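Local coordinates for uncharacterized protein conserved in bacteria (Cupriavidus necator, PDB 5DMH) that catalyses the ATP-dependent phosphorylation of 3-oxo-tetronate to 3-oxo-tetronate 4-phosphate, at residues T87-A90 against V91-V94; A346-S349 against P350-K354; A358-G361 against V362-G366. All blocks are in the same frame, centred on the assembly; numbering follows the deposited sequence.

Contact 1: residues T87-A90 against V91-V94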
ATOM      1  N   THR A  87     -11.256   0.873  -1.268  1.00 16.74           N
ATOM      2  CA  THR A  87     -12.418   1.727  -1.437  1.00 15.27           C
ATOM      3  C   THR A  87     -13.647   1.022  -2.020  1.00 18.80           C
ATOM      4  O   THR A  87     -14.643   1.682  -2.310  1.00 23.86           O
ATOM      5  CB  THR A  87     -12.103   2.942  -2.337  1.00 23.58           C
ATOM      6  OG1 THR A  87     -11.728   2.480  -3.641  1.00 29.45           O
ATOM      7  CG2 THR A  87     -10.983   3.765  -1.754  1.00 30.70           C
ATOM      8  N   ILE A  88     -13.576  -0.289  -2.214  1.00 19.24           N
ATOM      9  CA  ILE A  88     -14.733  -1.073  -2.648  1.00 17.53           C
ATOM     10  C   ILE A  88     -15.720  -1.186  -1.469  1.00 19.34           C
ATOM     11  O   ILE A  88     -15.369  -0.879  -0.343  1.00 17.98           O
ATOM     12  CB  ILE A  88     -14.292  -2.478  -3.200  1.00 17.20           C
ATOM     13  CG1 ILE A  88     -13.723  -3.375  -2.102  1.00 15.60           C
ATOM     14  CG2 ILE A  88     -13.276  -2.302  -4.346  1.00 22.52           C
ATOM     15  CD1 ILE A  88     -13.267  -4.738  -2.576  1.00 17.98           C
ATOM     16  N   PRO A  89     -16.966  -1.604  -1.717  1.00 19.20           N
ATOM     17  CA  PRO A  89     -17.895  -1.828  -0.603  1.00 17.97           C
ATOM     18  C   PRO A  89     -17.337  -2.736   0.477  1.00 18.15           C
ATOM     19  O   PRO A  89     -16.595  -3.688   0.189  1.00 18.24           O
ATOM     20  CB  PRO A  89     -19.114  -2.466  -1.287  1.00 21.87           C
ATOM     21  CG  PRO A  89     -19.073  -1.864  -2.666  1.00 27.27           C
ATOM     22  CD  PRO A  89     -17.631  -1.800  -3.022  1.00 26.15           C
ATOM     23  N   ALA A  90     -17.708  -2.448   1.714  1.00 17.28           N
ATOM     24  CA  ALA A  90     -17.152  -3.169   2.864  1.00 19.29           C
ATOM     25  C   ALA A  90     -17.405  -4.681   2.783  1.00 14.30           C
ATOM     26  O   ALA A  90     -16.507  -5.479   3.088  1.00 15.54           O
ATOM     27  CB  ALA A  90     -17.700  -2.605   4.161  1.00 20.45           C
ATOM     28  N   VAL A  91     -18.592  -5.074   2.332  1.00 19.99           N
ATOM     29  CA  VAL A  91     -18.911  -6.501   2.228  1.00 22.70           C
ATOM     30  C   VAL A  91     -17.950  -7.218   1.277  1.00 16.20           C
ATOM     31  O   VAL A  91     -17.562  -8.359   1.517  1.00 19.07           O
ATOM     32  CB  VAL A  91     -20.382  -6.739   1.813  1.00 24.12           C
ATOM     33  CG1 VAL A  91     -20.642  -6.279   0.390  1.00 27.59           C
ATOM     34  CG2 VAL A  91     -20.746  -8.200   1.984  1.00 23.96           C
ATOM     35  N   GLU A  92     -17.545  -6.535   0.215  1.00 19.38           N
ATOM     36  CA  GLU A  92     -16.626  -7.119  -0.756  1.00 17.33           C
ATOM     37  C   GLU A  92     -15.190  -7.143  -0.244  1.00 19.57           C
ATOM     38  O   GLU A  92     -14.456  -8.104  -0.470  1.00 18.23           O
ATOM     39  CB  GLU A  92     -16.692  -6.381  -2.094  1.00 18.16           C
ATOM     40  CG  GLU A  92     -18.006  -6.499  -2.830  1.00 24.59           C
ATOM     41  CD  GLU A  92     -18.005  -5.689  -4.128  1.00 33.35           C
ATOM     42  OE1 GLU A  92     -16.986  -5.724  -4.844  1.00 34.34           O
ATOM     43  OE2 GLU A  92     -19.013  -4.996  -4.405  1.00 30.61           O
ATOM     44  N   ALA A  93     -14.791  -6.083   0.447  1.00 16.08           N
ATOM     45  CA  ALA A  93     -13.489  -6.035   1.083  1.00 14.70           C
ATOM     46  C   ALA A  93     -13.351  -7.151   2.103  1.00 16.25           C
ATOM     47  O   ALA A  93     -12.302  -7.809   2.169  1.00 15.44           O
ATOM     48  CB  ALA A  93     -13.254  -4.677   1.741  1.00 16.03           C
ATOM     49  N   VAL A  94     -14.385  -7.339   2.913  1.00 18.54           N
ATOM     50  CA  VAL A  94     -14.372  -8.418   3.900  1.00 15.70           C
ATOM     51  C   VAL A  94     -14.272  -9.765   3.190  1.00 16.85           C
ATOM     52  O   VAL A  94     -13.462 -10.620   3.552  1.00 18.00           O
ATOM     53  CB  VAL A  94     -15.605  -8.356   4.824  1.00 17.73           C
ATOM     54  CG1 VAL A  94     -15.724  -9.653   5.647  1.00 18.59           C
ATOM     55  CG2 VAL A  94     -15.523  -7.099   5.737  1.00 17.40           C
TER
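I88 reaches forward over the first turn of the helix to meet E92 and A93. Its CB carries two branches that part company. The CG1 branch sits between the backbone N and the carbonyl carbon (chi1 68°), which aims it at the helix. I88 CG1 lies 4.1 Å from A93 CB, a plain apolar contact. Beyond it the chain is extended, and the tip goes furthest in: I88 CD1 is 3.6 Å from A93 N and also touches E92 CB, 3.8 Å away. The methyl thus rests against the backbone of the first turn.

P89 is the N-cap of helix 90-106, and its carbonyl starts the helical bonding between residues four apart. A93 N donates to P89 O over 3.0 Å in a nearly straight bond (165°). E92 N also points to P89 O, but this bond is bent and weak. One residue further along, V94 N donates to A90 O at 2.8 Å, which continues the same pattern into the helix.

E92 lies alongside the P89 ring, the two side chains pointing the same way. E92 OE2 comes to 3.6 Å from P89 CG and is nearly as near to P89 CD. A90, A93 and V94 pack on helix 128-139, and N127 ND2 is hydrogen-bonded to I88 O.

Contact 2: residues A346-S349 against P350-K354. With ADP (adenosine-5'-diphosphate), chain C.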
ATOM      1  N   ALA A 346      -3.022  12.000 -14.964  1.00 17.08           N
ATOM      2  CA  ALA A 346      -4.265  12.691 -14.678  1.00 19.46           C
ATOM      3  C   ALA A 346      -4.070  13.637 -13.503  1.00 19.10           C
ATOM      4  O   ALA A 346      -4.939  14.454 -13.198  1.00 17.21           O
ATOM      5  CB  ALA A 346      -5.344  11.692 -14.368  1.00 18.63           C
ATOM      6  N   THR A 347      -2.934  13.478 -12.826  1.00 19.49           N
ATOM      7  CA  THR A 347      -2.533  14.309 -11.684  1.00 17.41           C
ATOM      8  C   THR A 347      -2.907  15.772 -11.832  1.00 20.34           C
ATOM      9  O   THR A 347      -2.520  16.424 -12.803  1.00 20.17           O
ATOM     10  CB  THR A 347      -1.023  14.154 -11.465  1.00 21.96           C
ATOM     11  OG1 THR A 347      -0.693  12.759 -11.491  1.00 16.75           O
ATOM     12  CG2 THR A 347      -0.574  14.771 -10.135  1.00 16.79           C
ATOM     13  N   SER A 348      -3.670  16.281 -10.863  1.00 16.92           N
ATOM     14  CA  SER A 348      -4.276  17.617 -10.919  1.00 13.07           C
ATOM     15  C   SER A 348      -4.364  18.244  -9.513  1.00 20.50           C
ATOM     16  O   SER A 348      -4.254  17.541  -8.517  1.00 20.20           O
ATOM     17  CB  SER A 348      -5.709  17.543 -11.458  1.00 19.32           C
ATOM     18  OG  SER A 348      -5.767  16.997 -12.769  1.00 21.16           O
ATOM     19  N   SER A 349      -4.636  19.546  -9.450  1.00 18.46           N
ATOM     20  CA  SER A 349      -4.813  20.214  -8.167  1.00 22.68           C
ATOM     21  C   SER A 349      -6.138  19.810  -7.525  1.00 21.30           C
ATOM     22  O   SER A 349      -7.039  19.364  -8.205  1.00 19.90           O
ATOM     23  CB  SER A 349      -4.783  21.721  -8.328  1.00 20.90           C
ATOM     24  OG  SER A 349      -5.910  22.198  -9.039  1.00 20.97           O
ATOM     25  N   PRO A 350      -6.278  20.028  -6.215  1.00 21.38           N
ATOM     26  CA  PRO A 350      -7.533  19.699  -5.522  1.00 21.97           C
ATOM     27  C   PRO A 350      -8.744  20.433  -6.104  1.00 19.82           C
ATOM     28  O   PRO A 350      -9.848  19.883  -6.231  1.00 19.30           O
ATOM     29  CB  PRO A 350      -7.240  20.122  -4.077  1.00 20.80           C
ATOM     30  CG  PRO A 350      -5.740  19.913  -3.963  1.00 20.13           C
ATOM     31  CD  PRO A 350      -5.204  20.397  -5.280  1.00 20.95           C
ATOM     32  N   ASP A 351      -8.554  21.686  -6.489  1.00 18.35           N
ATOM     33  CA  ASP A 351      -9.646  22.434  -7.094  1.00 18.95           C
ATOM     34  C   ASP A 351     -10.069  21.804  -8.438  1.00 20.03           C
ATOM     35  O   ASP A 351     -11.271  21.732  -8.756  1.00 21.26           O
ATOM     36  CB  ASP A 351      -9.272  23.911  -7.304  1.00 24.06           C
ATOM     37  CG  ASP A 351      -9.235  24.720  -6.002  1.00 34.05           C
ATOM     38  OD1 ASP A 351      -9.868  24.331  -5.003  1.00 27.15           O
ATOM     39  OD2 ASP A 351      -8.585  25.784  -5.998  1.00 31.28           O
ATOM     40  N   GLU A 352      -9.096  21.355  -9.231  1.00 20.05           N
ATOM     41  CA  GLU A 352      -9.406  20.746 -10.530  1.00 18.16           C
ATOM     42  C   GLU A 352     -10.119  19.413 -10.354  1.00 16.44           C
ATOM     43  O   GLU A 352     -11.069  19.104 -11.080  1.00 21.55           O
ATOM     44  CB  GLU A 352      -8.132  20.542 -11.349  1.00 20.62           C
ATOM     45  CG  GLU A 352      -7.451  21.867 -11.761  1.00 23.68           C
ATOM     46  CD  GLU A 352      -6.011  21.714 -12.268  1.00 24.59           C
ATOM     47  OE1 GLU A 352      -5.372  20.678 -12.011  1.00 20.54           O
ATOM     48  OE2 GLU A 352      -5.491  22.664 -12.908  1.00 27.83           O
ATOM     49  N   VAL A 353      -9.641  18.616  -9.410  1.00 18.39           N
ATOM     50  CA  VAL A 353     -10.284  17.343  -9.090  1.00 14.33           C
ATOM     51  C   VAL A 353     -11.729  17.585  -8.656  1.00 20.26           C
ATOM     52  O   VAL A 353     -12.659  16.906  -9.129  1.00 17.15           O
ATOM     53  CB  VAL A 353      -9.507  16.603  -8.002  1.00 15.86           C
ATOM     54  CG1 VAL A 353     -10.287  15.403  -7.490  1.00 15.75           C
ATOM     55  CG2 VAL A 353      -8.154  16.164  -8.540  1.00 16.89           C
ATOM     56  N   LYS A 354     -11.927  18.545  -7.760  1.00 20.62           N
ATOM     57  CA  LYS A 354     -13.262  18.854  -7.269  1.00 20.08           C
ATOM     58  C   LYS A 354     -14.185  19.242  -8.413  1.00 23.68           C
ATOM     59  O   LYS A 354     -15.371  18.847  -8.423  1.00 23.85           O
ATOM     60  CB  LYS A 354     -13.231  19.955  -6.210  1.00 27.15           C
ATOM     61  CG  LYS A 354     -12.923  19.461  -4.820  1.00 41.36           C
ATOM     62  CD  LYS A 354     -14.149  18.823  -4.158  1.00 47.10           C
ATOM     63  CE  LYS A 354     -13.842  18.364  -2.736  1.00 45.19           C
ATOM     64  NZ  LYS A 354     -14.877  17.422  -2.192  1.00 40.02           N
TER
HETATM   65  PB  ADP C 501      -3.031   7.733  -3.883  1.00 15.16           P
HETATM   66  O1B ADP C 501      -1.927   6.685  -3.792  1.00 14.52           O
HETATM   67  O2B ADP C 501      -2.455   9.134  -3.992  1.00 15.66           O
HETATM   68  O3B ADP C 501      -4.105   7.580  -2.815  1.00 16.15           O
HETATM   69  PA  ADP C 501      -4.763   6.476  -5.881  1.00 15.91           P
HETATM   70  O1A ADP C 501      -4.392   6.110  -7.264  1.00 17.02           O
HETATM   71  O2A ADP C 501      -4.980   5.447  -4.825  1.00 14.95           O
HETATM   72  O3A ADP C 501      -3.680   7.579  -5.370  1.00 12.58           O
HETATM   73  O5' ADP C 501      -6.133   7.311  -5.859  1.00 16.92           O
HETATM   74  C5' ADP C 501      -6.315   8.477  -6.649  1.00 15.23           C
HETATM   75  C4' ADP C 501      -7.733   8.470  -7.212  1.00 16.66           C
HETATM   76  O4' ADP C 501      -8.055   9.762  -7.699  1.00 17.38           O
HETATM   77  C3' ADP C 501      -7.871   7.507  -8.385  1.00 18.61           C
HETATM   78  O3' ADP C 501      -9.171   6.885  -8.394  1.00 16.92           O
HETATM   79  C2' ADP C 501      -7.710   8.420  -9.559  1.00 17.46           C
HETATM   80  O2' ADP C 501      -8.194   7.859 -10.761  1.00 18.03           O
HETATM   81  C1' ADP C 501      -8.444   9.642  -9.062  1.00 14.30           C
HETATM   82  N9  ADP C 501      -8.047  10.815  -9.833  1.00 19.02           N
HETATM   83  C8  ADP C 501      -6.797  11.140 -10.244  1.00 21.63           C
HETATM   84  N7  ADP C 501      -6.809  12.272 -10.962  1.00 19.87           N
HETATM   85  C5  ADP C 501      -8.101  12.675 -11.012  1.00 16.97           C
HETATM   86  C6  ADP C 501      -8.810  13.789 -11.640  1.00 19.38           C
HETATM   87  N6  ADP C 501      -8.079  14.697 -12.318  1.00 16.08           N
HETATM   88  N1  ADP C 501     -10.143  13.875 -11.459  1.00 18.33           N
HETATM   89  C2  ADP C 501     -10.837  12.961 -10.749  1.00 20.13           C
HETATM   90  N3  ADP C 501     -10.266  11.887 -10.155  1.00 18.13           N
HETATM   91  C4  ADP C 501      -8.917  11.708 -10.275  1.00 18.79           C
HETATM   92  O   HOH W   1      -5.621  24.505 -10.393  1.00 22.43           O
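S349 and E352 meet in a capping box at the start of helix 350-360. S349 is the N-cap. Its backbone N donates to E352 OE1 over 2.9 Å, and the approach is from above the carboxylate plane. In return E352 N points to S349 OG, but at 3.3 Å this half of the box is weak. S349 OG stands between its own backbone N and carbonyl carbon (chi1 68°), which turns it over the first helical turn. There it lies against the E352 side chain, 3.1 Å from E352 CG. A water bonds S349 OG and is held more weakly by E352 OE2. The carbonyl of S349 takes the regular helical bond from V353 N at 3.0 Å.

S348 CB also lies close to E352 OE1, 3.2 Å away, and S348 OG donates to A346 O over 2.7 Å. A346 O also accepts from N6 of the ADP adenine. V353 CG2 packs near the base, 4.0 Å from ADP C6. R315 forms a salt bridge with E352 OE1 and a hydrogen bond with S348 OG. It thus links the capping glutamate to S348, which belongs to the ADP pocket.

The turn joins strand 343-345 to helix 350-360. T347 packs on helix 297-308, while N300 of that helix bonds S348 O.

Contact 3: residues A358-G361 against V362-G366; sequences AELG and VERAG. With ADP (adenosine-5'-diphosphate), chain C.
A water donates to L360 O over 2.7 Å. The same water accepts from R364 NH1 at 3.1 Å, lying at the edge of the guanidinium and in its plane. It therefore bridges the last turn of helix 350-360 to the first turn of helix 362-382. The extended R364 chain runs past this carbonyl. Its CG is anti to the backbone N (chi1 -163°), and the chain stays stretched out to NE, which carries the guanidinium on to the water. R364 CB is 3.5 Å from L360 O. L360 CD2 meets the guanidinium group obliquely.

The other branch of L360 goes to A365. L360 CD1 touches A365 CB at 4.0 Å, an apolar contact across the bend. L360 also packs on L319 and A322 of helix 318-322, and R364 touches A322 as well.

G361 makes the break between the two helices. It ends helix 350-360 with a positive phi (97°), a value that glycine adopts readily. It is also the N-cap of helix 362-382. A365 N donates to G361 O over 3.1 Å, in a fairly straight bond that is tilted from the carbonyl plane. The following helical bond runs from G366 N to V362 O.

The first turn of the new helix lines the ADP pocket. A365 CB lies 3.8 Å from ADP C2, at the adenine. G366 O accepts from ADP O2' at 2.9 Å, which fixes the ribose. The glycine break thus places the start of helix 362-382 against the adenosine. This is the ADP-occupied nucleotide pocket of a four-carbon acid sugar kinase, consistent with ATP binding there.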
ATOM      1  N   ALA A 358     -17.583  17.157  -9.359  1.00 22.19           N
ATOM      2  CA  ALA A 358     -18.905  17.794  -9.360  1.00 27.86           C
ATOM      3  C   ALA A 358     -19.662  17.455 -10.638  1.00 29.13           C
ATOM      4  O   ALA A 358     -20.880  17.321 -10.629  1.00 28.99           O
ATOM      5  CB  ALA A 358     -18.789  19.322  -9.201  1.00 27.95           C
ATOM      6  N   GLU A 359     -18.939  17.311 -11.736  1.00 30.91           N
ATOM      7  CA  GLU A 359     -19.576  17.029 -13.019  1.00 37.06           C
ATOM      8  C   GLU A 359     -19.867  15.532 -13.204  1.00 34.76           C
ATOM      9  O   GLU A 359     -20.937  15.179 -13.682  1.00 34.81           O
ATOM     10  CB  GLU A 359     -18.706  17.550 -14.161  1.00 37.11           C
ATOM     11  CG  GLU A 359     -19.227  17.236 -15.547  1.00 39.71           C
ATOM     12  CD  GLU A 359     -20.280  18.221 -16.028  1.00 51.85           C
ATOM     13  OE1 GLU A 359     -21.018  18.789 -15.192  1.00 48.50           O
ATOM     14  OE2 GLU A 359     -20.368  18.428 -17.257  1.00 63.03           O
ATOM     15  N   LEU A 360     -18.937  14.663 -12.799  1.00 26.75           N
ATOM     16  CA  LEU A 360     -19.016  13.227 -13.112  1.00 22.74           C
ATOM     17  C   LEU A 360     -19.396  12.309 -11.932  1.00 25.15           C
ATOM     18  O   LEU A 360     -19.850  11.184 -12.142  1.00 30.33           O
ATOM     19  CB  LEU A 360     -17.671  12.738 -13.687  1.00 21.84           C
ATOM     20  CG  LEU A 360     -17.068  13.350 -14.972  1.00 21.01           C
ATOM     21  CD1 LEU A 360     -15.742  12.664 -15.282  1.00 20.03           C
ATOM     22  CD2 LEU A 360     -18.008  13.230 -16.164  1.00 28.61           C
ATOM     23  N   GLY A 361     -19.151  12.765 -10.703  1.00 21.16           N
ATOM     24  CA  GLY A 361     -19.215  11.932  -9.517  1.00 22.57           C
ATOM     25  C   GLY A 361     -17.833  11.432  -9.109  1.00 21.67           C
ATOM     26  O   GLY A 361     -16.967  11.245  -9.952  1.00 18.59           O
ATOM     27  N   VAL A 362     -17.614  11.206  -7.813  1.00 22.79           N
ATOM     28  CA  VAL A 362     -16.293  10.824  -7.314  1.00 18.65           C
ATOM     29  C   VAL A 362     -15.857   9.455  -7.825  1.00 20.90           C
ATOM     30  O   VAL A 362     -14.771   9.288  -8.392  1.00 19.33           O
ATOM     31  CB  VAL A 362     -16.282  10.854  -5.748  1.00 18.15           C
ATOM     32  CG1 VAL A 362     -15.029  10.245  -5.177  1.00 24.43           C
ATOM     33  CG2 VAL A 362     -16.501  12.308  -5.237  1.00 22.82           C
ATOM     34  N   GLU A 363     -16.711   8.451  -7.628  1.00 22.36           N
ATOM     35  CA  GLU A 363     -16.339   7.099  -8.046  1.00 21.46           C
ATOM     36  C   GLU A 363     -16.209   6.983  -9.577  1.00 15.92           C
ATOM     37  O   GLU A 363     -15.252   6.392 -10.062  1.00 20.94           O
ATOM     38  CB  GLU A 363     -17.356   6.071  -7.540  1.00 27.61           C
ATOM     39  CG  GLU A 363     -16.959   4.650  -7.889  1.00 34.80           C
ATOM     40  CD  GLU A 363     -17.867   3.614  -7.255  1.00 42.00           C
ATOM     41  OE1 GLU A 363     -17.443   2.985  -6.271  1.00 41.04           O
ATOM     42  OE2 GLU A 363     -18.993   3.430  -7.741  1.00 44.71           O
ATOM     43  N   ARG A 364     -17.146   7.561 -10.313  1.00 18.56           N
ATOM     44  CA  ARG A 364     -17.114   7.479 -11.775  1.00 24.98           C
ATOM     45  C   ARG A 364     -15.839   8.112 -12.345  1.00 22.79           C
ATOM     46  O   ARG A 364     -15.160   7.498 -13.173  1.00 17.09           O
ATOM     47  CB  ARG A 364     -18.349   8.091 -12.431  1.00 24.12           C
ATOM     48  CG  ARG A 364     -18.474   7.615 -13.866  1.00 35.00           C
ATOM     49  CD  ARG A 364     -19.454   8.371 -14.717  1.00 39.06           C
ATOM     50  NE  ARG A 364     -19.312   7.930 -16.102  1.00 35.85           N
ATOM     51  CZ  ARG A 364     -19.748   8.600 -17.159  1.00 39.33           C
ATOM     52  NH1 ARG A 364     -20.361   9.764 -17.013  1.00 42.45           N
ATOM     53  NH2 ARG A 364     -19.559   8.103 -18.367  1.00 39.17           N
ATOM     54  N   ALA A 365     -15.483   9.305 -11.875  1.00 19.23           N
ATOM     55  CA  ALA A 365     -14.269   9.957 -12.369  1.00 16.54           C
ATOM     56  C   ALA A 365     -13.034   9.158 -12.038  1.00 18.56           C
ATOM     57  O   ALA A 365     -12.141   9.010 -12.865  1.00 18.62           O
ATOM     58  CB  ALA A 365     -14.146  11.375 -11.828  1.00 19.75           C
ATOM     59  N   GLY A 366     -12.980   8.643 -10.812  1.00 17.73           N
ATOM     60  CA  GLY A 366     -11.810   7.936 -10.352  1.00 14.74           C
ATOM     61  C   GLY A 366     -11.632   6.678 -11.179  1.00 17.25           C
ATOM     62  O   GLY A 366     -10.533   6.371 -11.597  1.00 18.96           O
TER
HETATM   63  PB  ADP C 501      -3.031   7.733  -3.883  1.00 15.16           P
HETATM   64  O1B ADP C 501      -1.927   6.685  -3.792  1.00 14.52           O
HETATM   65  O2B ADP C 501      -2.455   9.134  -3.992  1.00 15.66           O
HETATM   66  O3B ADP C 501      -4.105   7.580  -2.815  1.00 16.15           O
HETATM   67  PA  ADP C 501      -4.763   6.476  -5.881  1.00 15.91           P
HETATM   68  O1A ADP C 501      -4.392   6.110  -7.264  1.00 17.02           O
HETATM   69  O2A ADP C 501      -4.980   5.447  -4.825  1.00 14.95           O
HETATM   70  O3A ADP C 501      -3.680   7.579  -5.370  1.00 12.58           O
HETATM   71  O5' ADP C 501      -6.133   7.311  -5.859  1.00 16.92           O
HETATM   72  C5' ADP C 501      -6.315   8.477  -6.649  1.00 15.23           C
HETATM   73  C4' ADP C 501      -7.733   8.470  -7.212  1.00 16.66           C
HETATM   74  O4' ADP C 501      -8.055   9.762  -7.699  1.00 17.38           O
HETATM   75  C3' ADP C 501      -7.871   7.507  -8.385  1.00 18.61           C
HETATM   76  O3' ADP C 501      -9.171   6.885  -8.394  1.00 16.92           O
HETATM   77  C2' ADP C 501      -7.710   8.420  -9.559  1.00 17.46           C
HETATM   78  O2' ADP C 501      -8.194   7.859 -10.761  1.00 18.03           O
HETATM   79  C1' ADP C 501      -8.444   9.642  -9.062  1.00 14.30           C
HETATM   80  N9  ADP C 501      -8.047  10.815  -9.833  1.00 19.02           N
HETATM   81  C8  ADP C 501      -6.797  11.140 -10.244  1.00 21.63           C
HETATM   82  N7  ADP C 501      -6.809  12.272 -10.962  1.00 19.87           N
HETATM   83  C5  ADP C 501      -8.101  12.675 -11.012  1.00 16.97           C
HETATM   84  C6  ADP C 501      -8.810  13.789 -11.640  1.00 19.38           C
HETATM   85  N6  ADP C 501      -8.079  14.697 -12.318  1.00 16.08           N
HETATM   86  N1  ADP C 501     -10.143  13.875 -11.459  1.00 18.33           N
HETATM   87  C2  ADP C 501     -10.837  12.961 -10.749  1.00 20.13           C
HETATM   88  N3  ADP C 501     -10.266  11.887 -10.155  1.00 18.13           N
HETATM   89  C4  ADP C 501      -8.917  11.708 -10.275  1.00 18.79           C
HETATM   90  O   HOH W   2     -21.421  10.817 -14.296  1.00 40.12           O

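In the fold
The three contacts follow one another along the chain. Contact 1 opens helix 90-106 in the sugar-binding N-terminal domain. Contacts 2 and 3 lie in the nucleotide-binding C-terminal domain and share helix 350-360, one at its start and the other at its end. Their centres are about 12 Å apart, and both touch ADP. Contact 1 is more distant, its centre about 26 Å from that of contact 2 and about 19 Å from that of contact 3. Its nearest atoms come to about 5 Å from contact 3 without touching. The side chain of I88 is about 11 Å from ADP and about 6 Å from that of E394. Contact 1 thus lies near the nucleotide site, consistent with the two domains meeting there.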